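Local coordinates for uncharacterized protein (Bacteroides ovatus, PDB 4FS7), which is of unknown function but, as an extracellular leucine-rich repeat protein of the BspA type, probably binds other proteins, at residues Glu148-Ile153 with Asp171-Leu176; Lys188-Pro193 with Glu211-Pro216; Arg194-Ile199 with Asn217-Leu222; Ile237-Thr242 with Ile260-Leu265. One frame throughout, in Å; residues are numbered along the deposited sequence.

Interaction 1: residues Glu148-Ile153 with Asp171-Leu176; sequences EGVTVI and DSMETL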
loop_
_atom_site.group_PDB
_atom_site.type_symbol
_atom_site.label_atom_id
_atom_site.label_comp_id
_atom_site.label_asym_id
_atom_site.label_seq_id
_atom_site.Cartn_x
_atom_site.Cartn_y
_atom_site.Cartn_z
ATOM N N GLU A 148 18.047 -9.844 9.772
ATOM C CA GLU A 148 17.953 -8.767 10.761
ATOM C C GLU A 148 18.754 -7.540 10.397
ATOM O O GLU A 148 18.439 -6.444 10.802
ATOM C CB GLU A 148 18.347 -9.275 12.168
ATOM C CG GLU A 148 19.840 -9.504 12.431
ATOM C CD GLU A 148 20.143 -10.106 13.804
ATOM O OE1 GLU A 148 19.781 -9.494 14.853
ATOM O OE2 GLU A 148 20.738 -11.209 13.809
ATOM N N GLY A 149 19.853 -7.744 9.674
ATOM C CA GLY A 149 20.719 -6.663 9.294
ATOM C C GLY A 149 20.367 -5.881 8.064
ATOM O O GLY A 149 21.110 -4.975 7.714
ATOM N N VAL A 150 19.277 -6.252 7.387
ATOM C CA VAL A 150 18.840 -5.489 6.239
ATOM C C VAL A 150 18.328 -4.143 6.715
ATOM O O VAL A 150 17.381 -4.107 7.528
ATOM C CB VAL A 150 17.803 -6.250 5.420
ATOM C CG1 VAL A 150 17.136 -5.312 4.397
ATOM C CG2 VAL A 150 18.445 -7.451 4.770
ATOM N N THR A 151 18.927 -3.048 6.251
ATOM C CA THR A 151 18.591 -1.703 6.691
ATOM C C THR A 151 17.729 -0.923 5.711
ATOM O O THR A 151 17.175 0.112 6.080
ATOM C CB THR A 151 19.858 -0.892 6.995
ATOM O OG1 THR A 151 20.651 -0.782 5.817
ATOM C CG2 THR A 151 20.684 -1.536 8.132
ATOM N N VAL A 152 17.638 -1.391 4.473
ATOM C CA VAL A 152 16.835 -0.747 3.425
ATOM C C VAL A 152 16.142 -1.793 2.586
ATOM O O VAL A 152 16.801 -2.738 2.137
ATOM C CB VAL A 152 17.636 0.059 2.404
ATOM C CG1 VAL A 152 16.635 0.943 1.655
ATOM C CG2 VAL A 152 18.734 0.874 3.033
ATOM N N ILE A 153 14.846 -1.595 2.333
ATOM C CA ILE A 153 14.111 -2.355 1.369
ATOM C C ILE A 153 13.423 -1.370 0.472
ATOM O O ILE A 153 12.609 -0.554 0.939
ATOM C CB ILE A 153 13.099 -3.344 1.997
ATOM C CG1 ILE A 153 13.771 -4.298 2.979
ATOM C CG2 ILE A 153 12.388 -4.131 0.900
ATOM C CD1 ILE A 153 12.767 -5.146 3.770
ATOM N N ASP A 171 13.225 -6.420 12.419
ATOM C CA ASP A 171 12.574 -5.766 13.527
ATOM C C ASP A 171 13.042 -4.354 13.813
ATOM O O ASP A 171 12.313 -3.586 14.448
ATOM C CB ASP A 171 12.674 -6.618 14.775
ATOM C CG ASP A 171 11.658 -6.249 15.822
ATOM O OD1 ASP A 171 10.419 -6.110 15.530
ATOM O OD2 ASP A 171 12.121 -6.066 16.951
ATOM N N SER A 172 14.218 -3.969 13.342
ATOM C CA SER A 172 14.718 -2.636 13.525
ATOM C C SER A 172 14.213 -1.627 12.520
ATOM O O SER A 172 14.493 -0.420 12.643
ATOM C CB SER A 172 16.265 -2.630 13.432
ATOM O OG SER A 172 16.693 -3.033 12.117
HETATM N N MSE A 173 13.506 -2.084 11.494
HETATM C CA MSE A 173 13.100 -1.203 10.396
HETATM C C MSE A 173 12.071 -0.168 10.895
HETATM O O MSE A 173 11.140 -0.509 11.617
HETATM C CB MSE A 173 12.539 -2.035 9.244
HETATM C CG MSE A 173 12.213 -1.202 8.005
HETATM SE SE MSE A 173 12.224 -2.245 6.406
HETATM C CE MSE A 173 14.142 -2.605 6.317
ATOM N N GLU A 174 12.235 1.084 10.460
ATOM C CA GLU A 174 11.347 2.150 10.922
ATOM C C GLU A 174 10.447 2.734 9.842
ATOM O O GLU A 174 9.495 3.407 10.187
ATOM C CB GLU A 174 12.125 3.215 11.636
ATOM C CG GLU A 174 12.738 2.681 12.954
ATOM C CD GLU A 174 13.365 3.705 13.878
ATOM O OE1 GLU A 174 13.423 4.897 13.553
ATOM O OE2 GLU A 174 13.859 3.255 14.959
ATOM N N THR A 175 10.769 2.508 8.580
ATOM C CA THR A 175 9.979 3.026 7.466
ATOM C C THR A 175 9.742 1.919 6.432
ATOM O O THR A 175 10.688 1.232 6.037
ATOM C CB THR A 175 10.712 4.174 6.750
ATOM O OG1 THR A 175 11.032 5.208 7.684
ATOM C CG2 THR A 175 9.916 4.725 5.590
ATOM N N LEU A 176 8.491 1.717 6.034
ATOM C CA LEU A 176 8.143 0.840 4.924
ATOM C C LEU A 176 7.947 1.685 3.673
ATOM O O LEU A 176 7.141 2.620 3.665
ATOM C CB LEU A 176 6.913 -0.047 5.185
ATOM C CG LEU A 176 6.939 -0.936 6.422
ATOM C CD1 LEU A 176 5.748 -1.867 6.486
ATOM C CD2 LEU A 176 8.275 -1.664 6.533
HETATM O O HOH W 1 16.461 -5.896 12.695
HETATM O O HOH W 2 19.469 -4.006 11.625
HETATM O O HOH W 3 16.156 -2.461 9.391
HETATM O O HOH W 4 10.806 -0.557 3.114
#
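Met173, a selenomethionine, reaches across to Val150 and Ile153 and makes up most of the apolar contact. Its CG stands anti to the backbone N (chi1 -175°), which sends the chain from CB across the gap between the two segments. SE comes within 4.0 Å of Ile153 CD1. A bend about the last torsion (chi3 -69°) then turns CE toward 148-153. CE sits 3.8 Å from Ile153 CG1 and 3.8 Å from Val150 O, and it also brushes the backbone at Thr151 and Val152. The two side chains, Ile153 and Met173, meet at about a right angle.

No hydrogen bond passes directly between the segments; water does that work. One water gives a hydrogen to Glu148 O and accepts from Ser172 N, 3.0 Å away. A second links Glu148 O with Ser172 OG, and a third joins Val150 O to the same hydroxyl at 2.8 Å from Ser172 OG. Strand 152-153 ends a three-stranded parallel sheet and strand 175-176 begins a five-stranded one, so this is a seam between consecutive turns of the leucine-rich repeat solenoid. Its chemistry implies a water-bridged joint whose buried side is packed by the selenoether of one side chain.

Interaction 2: residues Lys188-Pro193 with Glu211-Pro216; sequences KSIKLP and ENMEFP. With EDO (1,2-ethanediol), chain B.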
loop_
_atom_site.group_PDB
_atom_site.type_symbol
_atom_site.label_atom_id
_atom_site.label_comp_id
_atom_site.label_asym_id
_atom_site.label_seq_id
_atom_site.Cartn_x
_atom_site.Cartn_y
_atom_site.Cartn_z
ATOM N N LYS A 188 -2.473 -12.475 4.336
ATOM C CA LYS A 188 -3.559 -12.299 5.319
ATOM C C LYS A 188 -3.146 -11.556 6.569
ATOM O O LYS A 188 -3.987 -10.956 7.240
ATOM C CB LYS A 188 -4.144 -13.663 5.678
ATOM C CG LYS A 188 -5.385 -13.662 6.528
ATOM C CD LYS A 188 -5.934 -15.071 6.787
ATOM C CE LYS A 188 -5.783 -16.058 5.649
ATOM N NZ LYS A 188 -6.629 -15.766 4.433
ATOM N N SER A 189 -1.856 -11.635 6.897
ATOM C CA SER A 189 -1.329 -11.084 8.124
ATOM C C SER A 189 0.079 -10.545 7.905
ATOM O O SER A 189 0.805 -11.042 7.049
ATOM C CB SER A 189 -1.221 -12.190 9.173
ATOM O OG SER A 189 -2.396 -12.975 9.280
ATOM N N ILE A 190 0.475 -9.611 8.747
ATOM C CA ILE A 190 1.866 -9.212 8.828
ATOM C C ILE A 190 2.142 -8.705 10.219
ATOM O O ILE A 190 1.329 -7.967 10.806
ATOM C CB ILE A 190 2.253 -8.157 7.745
ATOM C CG1 ILE A 190 3.774 -8.000 7.665
ATOM C CG2 ILE A 190 1.531 -6.866 7.939
ATOM C CD1 ILE A 190 4.250 -7.237 6.447
ATOM N N LYS A 191 3.305 -9.069 10.748
ATOM C CA LYS A 191 3.838 -8.522 11.984
ATOM C C LYS A 191 4.748 -7.357 11.656
ATOM O O LYS A 191 5.786 -7.523 11.047
ATOM C CB LYS A 191 4.574 -9.608 12.766
ATOM C CG LYS A 191 5.133 -9.120 14.092
ATOM C CD LYS A 191 5.710 -10.244 14.948
ATOM C CE LYS A 191 6.255 -9.710 16.299
ATOM N NZ LYS A 191 5.254 -8.806 16.998
ATOM N N LEU A 192 4.360 -6.165 12.063
ATOM C CA LEU A 192 5.118 -4.988 11.759
ATOM C C LEU A 192 6.326 -4.896 12.680
ATOM O O LEU A 192 6.265 -5.306 13.836
ATOM C CB LEU A 192 4.226 -3.750 11.878
ATOM C CG LEU A 192 3.099 -3.656 10.842
ATOM C CD1 LEU A 192 2.229 -2.427 11.144
ATOM C CD2 LEU A 192 3.653 -3.551 9.404
ATOM N N PRO A 193 7.443 -4.299 12.193
ATOM C CA PRO A 193 8.584 -4.057 13.071
ATOM C C PRO A 193 8.129 -3.323 14.319
ATOM O O PRO A 193 7.304 -2.414 14.245
ATOM C CB PRO A 193 9.497 -3.200 12.190
ATOM C CG PRO A 193 9.219 -3.677 10.826
ATOM C CD PRO A 193 7.737 -3.927 10.814
ATOM N N GLU A 211 -5.906 -8.874 6.780
ATOM C CA GLU A 211 -6.839 -8.708 7.893
ATOM C C GLU A 211 -6.145 -8.455 9.224
ATOM O O GLU A 211 -6.690 -7.765 10.091
ATOM C CB GLU A 211 -7.736 -9.979 8.036
ATOM C CG GLU A 211 -8.877 -10.140 6.999
ATOM C CD GLU A 211 -9.532 -11.536 7.007
ATOM O OE1 GLU A 211 -8.892 -12.512 7.469
ATOM O OE2 GLU A 211 -10.674 -11.666 6.496
ATOM N N ASN A 212 -4.978 -9.072 9.451
ATOM C CA ASN A 212 -4.337 -9.048 10.774
ATOM C C ASN A 212 -3.064 -8.230 10.712
ATOM O O ASN A 212 -2.075 -8.626 10.079
ATOM C CB ASN A 212 -4.035 -10.484 11.220
ATOM C CG ASN A 212 -5.252 -11.402 11.116
ATOM O OD1 ASN A 212 -6.267 -11.151 11.796
ATOM N ND2 ASN A 212 -5.200 -12.426 10.274
HETATM N N MSE A 213 -3.110 -7.069 11.333
HETATM C CA MSE A 213 -1.978 -6.138 11.393
HETATM C C MSE A 213 -2.198 -5.195 12.549
HETATM O O MSE A 213 -3.105 -4.368 12.541
HETATM C CB MSE A 213 -1.795 -5.387 10.093
HETATM C CG MSE A 213 -0.433 -4.706 9.993
HETATM SE SE MSE A 213 -0.198 -3.703 8.328
HETATM C CE MSE A 213 -1.833 -2.682 8.476
ATOM N N GLU A 214 -1.409 -5.362 13.590
ATOM C CA GLU A 214 -1.488 -4.503 14.767
ATOM C C GLU A 214 -0.534 -3.361 14.586
ATOM O O GLU A 214 0.580 -3.546 14.101
ATOM C CB GLU A 214 -1.155 -5.312 15.991
ATOM C CG GLU A 214 -2.271 -6.289 16.293
ATOM C CD GLU A 214 -3.593 -5.578 16.611
ATOM O OE1 GLU A 214 -3.597 -4.744 17.547
ATOM O OE2 GLU A 214 -4.613 -5.823 15.915
ATOM N N PHE A 215 -0.944 -2.164 14.960
ATOM C CA PHE A 215 -0.099 -0.992 14.875
ATOM C C PHE A 215 0.775 -0.854 16.111
ATOM O O PHE A 215 0.258 -0.780 17.216
ATOM C CB PHE A 215 -0.953 0.257 14.798
ATOM C CG PHE A 215 -1.889 0.330 13.624
ATOM C CD1 PHE A 215 -1.505 -0.027 12.350
ATOM C CD2 PHE A 215 -3.179 0.825 13.813
ATOM C CE1 PHE A 215 -2.391 0.083 11.271
ATOM C CE2 PHE A 215 -4.046 0.965 12.755
ATOM C CZ PHE A 215 -3.671 0.600 11.486
ATOM N N PRO A 216 2.094 -0.778 15.934
ATOM C CA PRO A 216 2.949 -0.473 17.066
ATOM C C PRO A 216 2.637 0.909 17.619
ATOM O O PRO A 216 2.221 1.783 16.876
ATOM C CB PRO A 216 4.351 -0.507 16.437
ATOM C CG PRO A 216 4.234 -1.260 15.195
ATOM C CD PRO A 216 2.871 -1.043 14.712
HETATM C C1 EDO B . -9.237 -9.278 13.913
HETATM O O1 EDO B . -9.384 -10.670 13.701
HETATM C C2 EDO B . -8.157 -8.669 13.035
HETATM O O2 EDO B . -6.880 -9.171 13.472
HETATM O O HOH W 5 0.394 -7.555 13.476
HETATM O O HOH W 6 2.180 -5.733 13.936
#
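The carboxamide of Asn212 meets Ser189 nearly in its own plane: ND2 donates to Ser189 OG over 3.0 Å, with OG only 11° out of the amide plane. At the other end of the amide, OD1 accepts from O2 of a 1,2-ethanediol, probably left from the crystallisation liquor. The carbonyl of Lys188 is the second flat group, and two amides grip its oxygen. Asn212 N approaches Lys188 O in the carbonyl plane at 3.1 Å, whereas Glu211 N reaches the same oxygen from above that plane at 2.9 Å. Ile190 N to Asn212 O (3.0 Å) completes a single bridge between the backbones.

Further along, the chains part and water fills in. One water joins Ile190 O to Glu214 N, another Leu192 N to Glu214 O. Leu192 CD1 packs 3.7 Å from Met213 CG and 3.9 Å from Pro216 CD, while Pro216 CG rests 3.4 Å from Pro193 O. Ile190 CG2 lies alongside Met213, in one of its two conformers.

Each segment leads into a strand of the parallel sheet, 198-199 and 221-222 respectively. Ile190 continues inward onto Leu169 and Phe181, and Met213 onto Phe204 and Leu227, in a solenoid without helices.

Interaction 3: residues Arg194-Ile199 with Asn217-Leu222; sequences RNLKII and NSLYYL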
loop_
_atom_site.group_PDB
_atom_site.type_symbol
_atom_site.label_atom_id
_atom_site.label_comp_id
_atom_site.label_asym_id
_atom_site.label_seq_id
_atom_site.Cartn_x
_atom_site.Cartn_y
_atom_site.Cartn_z
ATOM N N ARG A 194 8.674 -3.698 15.467
ATOM C CA ARG A 194 8.154 -3.273 16.768
ATOM C C ARG A 194 8.266 -1.775 17.043
ATOM O O ARG A 194 7.543 -1.258 17.880
ATOM C CB ARG A 194 8.782 -4.107 17.905
ATOM C CG ARG A 194 8.363 -5.593 17.890
ATOM C CD ARG A 194 9.213 -6.455 18.846
ATOM N NE ARG A 194 8.824 -7.871 18.864
ATOM C CZ ARG A 194 9.544 -8.855 18.331
ATOM N NH1 ARG A 194 10.689 -8.579 17.724
ATOM N NH2 ARG A 194 9.129 -10.114 18.402
ATOM N N ASN A 195 9.187 -1.108 16.356
ATOM C CA ASN A 195 9.396 0.331 16.472
ATOM C C ASN A 195 9.124 1.068 15.149
ATOM O O ASN A 195 9.654 2.132 14.905
ATOM C CB ASN A 195 10.820 0.625 16.940
ATOM C CG ASN A 195 10.940 1.942 17.673
ATOM O OD1 ASN A 195 11.901 2.666 17.466
ATOM N ND2 ASN A 195 9.982 2.248 18.551
ATOM N N LEU A 196 8.286 0.493 14.295
ATOM C CA LEU A 196 7.949 1.113 13.012
ATOM C C LEU A 196 7.362 2.501 13.253
ATOM O O LEU A 196 6.527 2.674 14.142
ATOM C CB LEU A 196 6.934 0.248 12.242
ATOM C CG LEU A 196 6.771 0.601 10.776
ATOM C CD1 LEU A 196 8.011 0.250 9.954
ATOM C CD2 LEU A 196 5.532 -0.066 10.200
ATOM N N LYS A 197 7.786 3.453 12.428
ATOM C CA LYS A 197 7.369 4.869 12.502
ATOM C C LYS A 197 6.431 5.291 11.382
ATOM O O LYS A 197 5.465 6.015 11.591
ATOM C CB LYS A 197 8.589 5.784 12.432
ATOM C CG LYS A 197 9.652 5.544 13.554
ATOM C CD LYS A 197 9.134 5.942 14.966
ATOM C CE LYS A 197 10.033 5.507 16.109
ATOM N NZ LYS A 197 11.284 6.306 16.172
ATOM N N ILE A 198 6.743 4.820 10.175
ATOM C CA ILE A 198 6.116 5.313 8.930
ATOM C C ILE A 198 5.786 4.182 7.981
ATOM O O ILE A 198 6.655 3.343 7.722
ATOM C CB ILE A 198 7.120 6.308 8.225
ATOM C CG1 ILE A 198 7.365 7.540 9.083
ATOM C CG2 ILE A 198 6.642 6.654 6.803
ATOM C CD1 ILE A 198 8.550 8.380 8.605
ATOM N N ILE A 199 4.572 4.189 7.443
ATOM C CA ILE A 199 4.180 3.343 6.305
ATOM C C ILE A 199 3.902 4.308 5.164
ATOM O O ILE A 199 2.998 5.154 5.261
ATOM C CB ILE A 199 2.957 2.459 6.615
ATOM C CG1 ILE A 199 3.302 1.449 7.708
ATOM C CG2 ILE A 199 2.436 1.801 5.354
ATOM C CD1 ILE A 199 2.117 0.644 8.248
ATOM N N ASN A 217 2.908 1.133 18.898
ATOM C CA ASN A 217 2.709 2.440 19.508
ATOM C C ASN A 217 3.527 3.543 18.866
ATOM O O ASN A 217 3.133 4.721 18.894
ATOM C CB ASN A 217 2.939 2.366 21.027
ATOM C CG ASN A 217 1.863 1.537 21.714
ATOM O OD1 ASN A 217 0.766 1.327 21.161
ATOM N ND2 ASN A 217 2.157 1.063 22.937
ATOM N N SER A 218 4.649 3.161 18.263
ATOM C CA SER A 218 5.557 4.094 17.602
ATOM C C SER A 218 5.067 4.598 16.208
ATOM O O SER A 218 5.602 5.556 15.693
ATOM C CB SER A 218 6.943 3.450 17.412
ATOM O OG SER A 218 6.773 2.166 16.795
ATOM N N LEU A 219 4.119 3.893 15.604
ATOM C CA LEU A 219 3.700 4.171 14.257
ATOM C C LEU A 219 2.799 5.391 14.221
ATOM O O LEU A 219 1.742 5.411 14.843
ATOM C CB LEU A 219 2.987 2.950 13.690
ATOM C CG LEU A 219 2.367 3.082 12.307
ATOM C CD1 LEU A 219 3.379 3.363 11.224
ATOM C CD2 LEU A 219 1.598 1.818 11.995
ATOM N N TYR A 220 3.248 6.431 13.514
ATOM C CA TYR A 220 2.499 7.695 13.557
ATOM C C TYR A 220 1.966 8.168 12.227
ATOM O O TYR A 220 1.200 9.126 12.192
ATOM C CB TYR A 220 3.320 8.792 14.242
ATOM C CG TYR A 220 4.545 9.204 13.510
ATOM C CD1 TYR A 220 4.479 10.046 12.424
ATOM C CD2 TYR A 220 5.803 8.732 13.910
ATOM C CE1 TYR A 220 5.648 10.433 11.750
ATOM C CE2 TYR A 220 6.957 9.096 13.239
ATOM C CZ TYR A 220 6.864 9.941 12.150
ATOM O OH TYR A 220 7.984 10.354 11.468
ATOM N N TYR A 221 2.364 7.511 11.131
ATOM C CA TYR A 221 2.029 7.955 9.787
ATOM C C TYR A 221 1.633 6.840 8.881
ATOM O O TYR A 221 2.359 5.859 8.756
ATOM C CB TYR A 221 3.226 8.715 9.185
ATOM C CG TYR A 221 3.000 9.239 7.776
ATOM C CD1 TYR A 221 3.220 8.454 6.644
ATOM C CD2 TYR A 221 2.510 10.498 7.582
ATOM C CE1 TYR A 221 3.010 8.950 5.373
ATOM C CE2 TYR A 221 2.250 10.987 6.308
ATOM C CZ TYR A 221 2.493 10.202 5.201
ATOM O OH TYR A 221 2.258 10.693 3.913
ATOM N N LEU A 222 0.515 7.013 8.190
ATOM C CA LEU A 222 0.103 6.127 7.066
ATOM C C LEU A 222 -0.075 6.969 5.821
ATOM O O LEU A 222 -0.845 7.916 5.815
ATOM C CB LEU A 222 -1.246 5.401 7.267
ATOM C CG LEU A 222 -1.426 4.546 8.498
ATOM C CD1 LEU A 222 -2.840 3.941 8.589
ATOM C CD2 LEU A 222 -0.397 3.462 8.626
HETATM O O HOH W 7 6.243 0.787 19.434
#
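Ser218 and Leu196 make the tightest polar contact here: Ser218 OG donates to Leu196 O over 2.7 Å, coming from above the carbonyl plane. Beyond it the backbones run on as parallel strands. Lys197 O accepts from Tyr220 N at 3.0 Å and only weakly from Tyr221 N, and Ile199 N bonds Tyr221 O at 3.1 Å. On the buried face Leu219 CD1 presses to 3.4 Å from Lys197 O, and Ile199 CD1 packs against both Leu222 CD2 (3.8 Å) and Leu219 CD2 (4.0 Å). Ile199 and Leu222 run side by side, as stacked hydrophobic residues do in successive repeats. Tyr220 belongs to the close packing too. With chi1 at 66°, its ring folds back over the first segment, so that Lys197 O lies 3.6 Å above one ring face, offset toward the rim, and the hydroxyl ends 3.5 Å from Ile198 CD1. A glycine in place of Tyr220 would probably uncover the Lys197 carbonyl and leave Ile198 CG1 and CD1 without the tyrosine's outer end beside them.

The loose side is the start of the segments, where contact is partly by water: one molecule donates both to Arg194 O and to Ser218 OG, while the Arg194 guanidinium turns elsewhere, to a salt bridge with Asp171.

Strands 198-199 and 221-222 are inner members of a five-stranded parallel sheet. Strand 175-176 flanks the first, with Thr175 against Ile198 and Leu176 against Leu196; strand 243-244 flanks the second, where Leu244 touches Leu222.

Interaction 4: residues Ile237-Thr242 with Ile260-Leu265; sequences IPDSFT and IQNNKL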
loop_
_atom_site.group_PDB
_atom_site.type_symbol
_atom_site.label_atom_id
_atom_site.label_comp_id
_atom_site.label_asym_id
_atom_site.label_seq_id
_atom_site.Cartn_x
_atom_site.Cartn_y
_atom_site.Cartn_z
ATOM N N ILE A 237 -8.103 3.838 14.784
ATOM C CA ILE A 237 -6.903 4.635 14.695
ATOM C C ILE A 237 -6.572 5.151 16.074
ATOM O O ILE A 237 -7.314 5.953 16.623
ATOM C CB ILE A 237 -7.054 5.809 13.665
ATOM C CG1 ILE A 237 -7.327 5.278 12.232
ATOM C CG2 ILE A 237 -5.811 6.714 13.667
ATOM C CD1 ILE A 237 -6.227 4.408 11.610
ATOM N N PRO A 238 -5.489 4.661 16.679
ATOM C CA PRO A 238 -5.180 5.067 18.052
ATOM C C PRO A 238 -4.616 6.472 18.097
ATOM O O PRO A 238 -4.220 7.081 17.083
ATOM C CB PRO A 238 -4.146 4.021 18.495
ATOM C CG PRO A 238 -3.392 3.730 17.234
ATOM C CD PRO A 238 -4.504 3.687 16.182
ATOM N N ASP A 239 -4.598 7.010 19.309
ATOM C CA ASP A 239 -4.145 8.370 19.539
ATOM C C ASP A 239 -2.681 8.593 19.148
ATOM O O ASP A 239 -2.227 9.748 19.024
ATOM C CB ASP A 239 -4.362 8.786 21.005
ATOM C CG ASP A 239 -5.836 8.887 21.403
ATOM O OD1 ASP A 239 -6.687 9.211 20.516
ATOM O OD2 ASP A 239 -6.129 8.664 22.633
ATOM N N SER A 240 -1.917 7.518 18.999
ATOM C CA SER A 240 -0.511 7.576 18.607
ATOM C C SER A 240 -0.285 7.998 17.150
ATOM O O SER A 240 0.810 8.454 16.798
ATOM C CB SER A 240 0.166 6.216 18.879
ATOM O OG SER A 240 -0.674 5.154 18.493
ATOM N N PHE A 241 -1.315 7.922 16.309
ATOM C CA PHE A 241 -1.186 8.452 14.954
ATOM C C PHE A 241 -1.238 9.958 14.989
ATOM O O PHE A 241 -2.070 10.531 15.689
ATOM C CB PHE A 241 -2.248 7.887 14.010
ATOM C CG PHE A 241 -1.926 6.511 13.536
ATOM C CD1 PHE A 241 -2.261 5.421 14.274
ATOM C CD2 PHE A 241 -1.143 6.335 12.405
ATOM C CE1 PHE A 241 -1.908 4.147 13.851
ATOM C CE2 PHE A 241 -0.802 5.068 11.998
ATOM C CZ PHE A 241 -1.221 3.987 12.726
ATOM N N THR A 242 -0.358 10.586 14.205
ATOM C CA THR A 242 -0.389 12.022 14.017
ATOM C C THR A 242 -0.769 12.472 12.604
ATOM O O THR A 242 -1.257 13.602 12.453
ATOM C CB THR A 242 0.894 12.653 14.457
ATOM O OG1 THR A 242 1.950 12.128 13.659
ATOM C CG2 THR A 242 1.154 12.404 15.975
ATOM N N ILE A 260 -12.031 6.928 14.678
ATOM C CA ILE A 260 -10.949 7.874 14.602
ATOM C C ILE A 260 -11.350 8.979 15.510
ATOM O O ILE A 260 -12.025 9.908 15.091
ATOM C CB ILE A 260 -10.738 8.431 13.160
ATOM C CG1 ILE A 260 -10.507 7.334 12.168
ATOM C CG2 ILE A 260 -9.566 9.363 13.154
ATOM C CD1 ILE A 260 -10.155 7.918 10.748
ATOM N N GLN A 261 -10.946 8.902 16.774
ATOM C CA GLN A 261 -11.518 9.770 17.772
ATOM C C GLN A 261 -10.670 10.968 18.099
ATOM O O GLN A 261 -11.162 11.941 18.673
ATOM C CB GLN A 261 -11.891 9.026 19.030
ATOM C CG GLN A 261 -12.950 8.004 18.781
ATOM C CD GLN A 261 -13.572 7.422 20.027
ATOM O OE1 GLN A 261 -14.291 8.110 20.731
ATOM N NE2 GLN A 261 -13.346 6.138 20.282
ATOM N N ASN A 262 -9.392 10.901 17.765
ATOM C CA ASN A 262 -8.457 11.888 18.170
ATOM C C ASN A 262 -8.767 13.250 17.557
ATOM O O ASN A 262 -8.888 13.412 16.325
ATOM C CB ASN A 262 -7.043 11.433 17.805
ATOM C CG ASN A 262 -6.004 12.257 18.471
ATOM O OD1 ASN A 262 -5.672 13.309 17.999
ATOM N ND2 ASN A 262 -5.547 11.819 19.660
ATOM N N ASN A 263 -8.879 14.243 18.411
ATOM C CA ASN A 263 -9.270 15.574 17.981
ATOM C C ASN A 263 -8.184 16.287 17.155
ATOM O O ASN A 263 -8.537 17.149 16.329
ATOM C CB ASN A 263 -9.704 16.438 19.194
ATOM C CG ASN A 263 -8.594 16.643 20.232
ATOM O OD1 ASN A 263 -7.836 15.723 20.588
ATOM N ND2 ASN A 263 -8.534 17.862 20.757
ATOM N N LYS A 264 -6.907 15.910 17.370
ATOM C CA LYS A 264 -5.787 16.605 16.693
ATOM C C LYS A 264 -5.147 15.858 15.517
ATOM O O LYS A 264 -4.190 16.356 14.894
ATOM C CB LYS A 264 -4.707 16.980 17.700
ATOM C CG LYS A 264 -5.181 17.991 18.736
ATOM C CD LYS A 264 -5.409 19.350 18.104
ATOM C CE LYS A 264 -4.123 20.168 18.070
ATOM N NZ LYS A 264 -3.811 20.848 19.378
ATOM N N LEU A 265 -5.662 14.690 15.153
ATOM C CA LEU A 265 -5.117 13.942 13.997
ATOM C C LEU A 265 -5.271 14.689 12.679
ATOM O O LEU A 265 -6.371 15.164 12.387
ATOM C CB LEU A 265 -5.805 12.598 13.954
ATOM C CG LEU A 265 -5.442 11.649 12.811
ATOM C CD1 LEU A 265 -3.951 11.286 12.814
ATOM C CD2 LEU A 265 -6.320 10.438 12.865
HETATM O O HOH W 8 -7.760 8.753 16.146
HETATM O O HOH W 9 -9.783 6.371 17.739
HETATM O O HOH W 10 -2.822 13.091 16.802
HETATM O O HOH W 11 -1.475 15.539 14.422
#
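Ile260 opens the contact by lying alongside Ile237 and pointing the same way, their CG1 atoms 3.8 Å apart. At Gln261 the chains are joined through water: one molecule accepts from Gln261 N and donates to Ile237 O, and a second links that oxygen to Asn262 N. Asn262 then reaches across to the type I turn at Pro238-Phe241. Its ND2 donates to Asp239 OD1 over 3.0 Å and almost straight (171°), in the plane of its own amide but from above the carboxylate, the two planes being 62° apart. OD1 of Asn262 turns back to accept from Lys264 N at 2.9 Å, an Asx turn, and takes a water that also serves Phe241 O. Both turns follow short strands, 234-237 and 257-260, in this BspA-type leucine-rich repeat solenoid, matching residues lying 23 apart. Replacing Asn262 by a valine would probably leave Asp239 OD1 without this donor and the turn at Lys264 without its side-chain acceptor. Lys264 O shares a water with Thr242 O. Leu265 finally swings inward, CG opposite the backbone N (chi1 178°): CD1 comes to 3.4 Å from Thr242 C and 4.0 Å from Phe241 CB, and CD2 reaches 3.8 Å from Ile237 CG2.

Overall arrangement
Along the chain, interaction 1 comes first, closing a loop between 148-153 and 171-176 and bringing the edge strands of two successive parallel sheets together through water and packing, without a direct hydrogen bond. The chain then enters 188-193 and runs straight on into 194-199. Their partners, 211-216 and 217-222, follow in the same order, so interactions 2 and 3 cross and bind one pair of neighbouring coils over twelve consecutive residues. Interaction 4 closes last, in series, with 237-242 and 260-265. Interaction 3 ties the ends together: Lys197 and Ile198 bond Glu174 and Leu176 of interaction 1, while Tyr220 O meets Thr242 N of interaction 4. Phe215 of interaction 2 packs edge-to-face with Phe241.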